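Local structure of tumor necrosis factor receptor superfamily member 16 (Rattus norvegicus, 4F42) at residues 27-32 / 70-74. The protein is the low-affinity neurotrophin receptor p75NTR, which binds nerve growth factor and probably signals in the cell through its intracellular death domain. Residues are numbered along the deposited sequence; the frame is centred on the assembly and turned at random.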
ATOM      1  N   HIS A  27      -4.191  -3.951   7.213  1.00 20.65           N
ATOM      2  CA  HIS A  27      -3.312  -5.108   7.394  1.00 20.22           C
ATOM      3  C   HIS A  27      -1.929  -4.802   6.820  1.00 19.87           C
ATOM      4  O   HIS A  27      -0.908  -5.053   7.464  1.00 19.37           O
ATOM      5  CB  HIS A  27      -3.917  -6.368   6.746  1.00 20.10           C
ATOM      6  CG  HIS A  27      -5.371  -6.575   7.061  1.00 19.79           C
ATOM      7  ND1 HIS A  27      -6.255  -7.136   6.164  1.00 19.11           N
ATOM      8  CD2 HIS A  27      -6.098  -6.274   8.166  1.00 18.19           C
ATOM      9  CE1 HIS A  27      -7.459  -7.186   6.710  1.00 18.92           C
ATOM     10  NE2 HIS A  27      -7.388  -6.672   7.924  1.00 17.70           N
ATOM     11  N   LEU A  28      -1.919  -4.227   5.619  1.00 19.55           N
ATOM     12  CA  LEU A  28      -0.680  -3.834   4.944  1.00 19.33           C
ATOM     13  C   LEU A  28       0.092  -2.777   5.723  1.00 19.26           C
ATOM     14  O   LEU A  28       1.306  -2.894   5.903  1.00 19.65           O
ATOM     15  CB  LEU A  28      -0.980  -3.340   3.529  1.00 19.16           C
ATOM     16  CG  LEU A  28       0.144  -2.705   2.724  1.00 19.28           C
ATOM     17  CD1 LEU A  28       1.212  -3.735   2.407  1.00 19.33           C
ATOM     18  CD2 LEU A  28      -0.429  -2.126   1.449  1.00 19.44           C
ATOM     19  N   ALA A  29      -0.612  -1.748   6.185  1.00 19.16           N
ATOM     20  CA  ALA A  29       0.015  -0.693   6.958  1.00 19.08           C
ATOM     21  C   ALA A  29       0.716  -1.271   8.190  1.00 19.08           C
ATOM     22  O   ALA A  29       1.843  -0.889   8.493  1.00 19.28           O
ATOM     23  CB  ALA A  29      -0.991   0.343   7.348  1.00 19.16           C
ATOM     24  N   GLY A  30       0.057  -2.207   8.875  1.00 18.76           N
ATOM     25  CA  GLY A  30       0.671  -2.928   9.990  1.00 18.27           C
ATOM     26  C   GLY A  30       2.019  -3.513   9.607  1.00 18.20           C
ATOM     27  O   GLY A  30       3.007  -3.322  10.314  1.00 18.09           O
ATOM     28  N   GLU A  31       2.050  -4.209   8.468  1.00 18.02           N
ATOM     29  CA  GLU A  31       3.266  -4.815   7.919  1.00 17.85           C
ATOM     30  C   GLU A  31       4.337  -3.778   7.557  1.00 17.88           C
ATOM     31  O   GLU A  31       5.534  -4.029   7.710  1.00 17.80           O
ATOM     32  CB  GLU A  31       2.909  -5.684   6.705  1.00 17.81           C
ATOM     33  CG  GLU A  31       4.072  -6.386   6.010  1.00 17.34           C
ATOM     34  CD  GLU A  31       4.897  -7.297   6.921  1.00 18.41           C
ATOM     35  OE1 GLU A  31       4.352  -7.863   7.905  1.00 18.26           O
ATOM     36  OE2 GLU A  31       6.105  -7.463   6.634  1.00 17.03           O
ATOM     37  N   LEU A  32       3.902  -2.615   7.082  1.00 18.23           N
ATOM     38  CA  LEU A  32       4.827  -1.531   6.734  1.00 18.41           C
ATOM     39  C   LEU A  32       5.358  -0.789   7.976  1.00 18.94           C
ATOM     40  O   LEU A  32       6.230   0.083   7.873  1.00 19.19           O
ATOM     41  CB  LEU A  32       4.179  -0.575   5.731  1.00 18.07           C
ATOM     42  CG  LEU A  32       3.781  -1.136   4.359  1.00 16.96           C
ATOM     43  CD1 LEU A  32       2.977  -0.100   3.603  1.00 15.40           C
ATOM     44  CD2 LEU A  32       4.999  -1.546   3.552  1.00 16.27           C
ATOM     45  N   ALA A  70       5.782  -6.769   1.166  1.00 15.81           N
ATOM     46  CA  ALA A  70       4.849  -6.577   2.287  1.00 15.91           C
ATOM     47  C   ALA A  70       3.557  -7.368   2.108  1.00 15.75           C
ATOM     48  O   ALA A  70       3.029  -7.919   3.071  1.00 16.37           O
ATOM     49  CB  ALA A  70       4.544  -5.098   2.494  1.00 15.67           C
ATOM     50  N   LEU A  71       3.069  -7.438   0.873  1.00 15.30           N
ATOM     51  CA  LEU A  71       1.826  -8.136   0.569  1.00 15.11           C
ATOM     52  C   LEU A  71       1.956  -9.649   0.678  1.00 15.45           C
ATOM     53  O   LEU A  71       1.064 -10.300   1.217  1.00 16.10           O
ATOM     54  CB  LEU A  71       1.287  -7.734  -0.809  1.00 14.57           C
ATOM     55  CG  LEU A  71       0.717  -6.320  -0.938  1.00 14.25           C
ATOM     56  CD1 LEU A  71       0.575  -5.910  -2.418  1.00 14.65           C
ATOM     57  CD2 LEU A  71      -0.625  -6.188  -0.206  1.00 12.78           C
ATOM     58  N   ARG A  72       3.043 -10.212   0.157  1.00 15.64           N
ATOM     59  CA  ARG A  72       3.342 -11.627   0.363  1.00 16.28           C
ATOM     60  C   ARG A  72       3.348 -11.969   1.851  1.00 16.80           C
ATOM     61  O   ARG A  72       2.850 -13.010   2.249  1.00 16.90           O
ATOM     62  CB  ARG A  72       4.705 -12.001  -0.232  1.00 16.11           C
ATOM     63  CG  ARG A  72       4.787 -11.952  -1.770  1.00 16.87           C
ATOM     64  CD  ARG A  72       6.113 -12.524  -2.319  1.00 16.03           C
ATOM     65  NE  ARG A  72       7.282 -11.799  -1.825  1.00 16.28           N
ATOM     66  CZ  ARG A  72       7.958 -12.124  -0.726  1.00 16.23           C
ATOM     67  NH1 ARG A  72       7.605 -13.178  -0.012  1.00 16.25           N
ATOM     68  NH2 ARG A  72       8.998 -11.396  -0.343  1.00 17.25           N
ATOM     69  N   ARG A  73       3.901 -11.076   2.667  1.00 17.51           N
ATOM     70  CA  ARG A  73       4.079 -11.335   4.091  1.00 18.35           C
ATOM     71  C   ARG A  73       2.787 -11.368   4.897  1.00 18.29           C
ATOM     72  O   ARG A  73       2.712 -12.081   5.889  1.00 18.27           O
ATOM     73  CB  ARG A  73       5.077 -10.354   4.699  1.00 18.53           C
ATOM     74  CG  ARG A  73       6.498 -10.756   4.426  1.00 20.11           C
ATOM     75  CD  ARG A  73       7.355  -9.544   4.196  1.00 23.54           C
ATOM     76  NE  ARG A  73       8.770  -9.862   4.268  1.00 26.43           N
ATOM     77  CZ  ARG A  73       9.741  -8.958   4.214  1.00 29.61           C
ATOM     78  NH1 ARG A  73       9.435  -7.670   4.077  1.00 30.32           N
ATOM     79  NH2 ARG A  73      11.015  -9.336   4.297  1.00 29.79           N
ATOM     80  N   ILE A  74       1.785 -10.597   4.483  1.00 18.68           N
ATOM     81  CA  ILE A  74       0.448 -10.700   5.075  1.00 18.94           C
ATOM     82  C   ILE A  74      -0.405 -11.779   4.371  1.00 19.80           C
ATOM     83  O   ILE A  74      -1.632 -11.780   4.477  1.00 19.89           O
ATOM     84  CB  ILE A  74      -0.306  -9.328   5.110  1.00 18.85           C
ATOM     85  CG1 ILE A  74      -0.482  -8.749   3.707  1.00 17.72           C
ATOM     86  CG2 ILE A  74       0.380  -8.339   6.066  1.00 18.22           C
ATOM     87  CD1 ILE A  74      -1.500  -7.643   3.630  1.00 16.15           C
TER
HETATM   88  O   HOH W   1       7.428  -6.399   4.927  1.00 26.24           O
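Ala70 points its CB at helix 24-32 and is met there by three side chains. Leu28 CD1 lies 3.6 Å from Ala70 CB, and Leu32 CD2 lies 3.7 Å from the same methyl. Glu31 adds its aliphatic part, with CG against both the CB and the carbonyl O of Ala70. Leu28 CG stands anti to its backbone N (chi1 172°), and this carries CD1 across to Ala70 and to Leu71 CD2. Ile74, the first residue past helix 64-73, continues the contact. Its CG2 sits 3.7 Å from Glu31 CB and near the carbonyl O of His27, while its CD1 rests against the backbone of Leu28. On the more exposed side the Glu31 chain bends at chi2 (57°) and brings its carboxylate across the Arg73 side chain, nearly at a right angle, with OE2 3.4 Å from Arg73 CD. The two charged groups do not pair directly: Glu31 OE2 is 4.2 Å from Arg73 NH1 and well out of the guanidinium plane. A modelled water between Glu31 OE2 and Arg73 NH1 would link them, but it lies too close to both for the link to be certain. With an alanine at Glu31, the Ala70 carbonyl would probably lose its cover and the Arg73 guanidinium the nearby negative charge. Around these, Leu20 touches both Leu28 and Leu71. Trp56 of helix 48-56 packs on Leu32, and Ile79 and Val80 of helix 77-84 pack on Leu71. The contact thus joins two helices of the death-domain helical bundle by apolar side chains inside, with opposite charges near each other on its outer side, perhaps bridged by water.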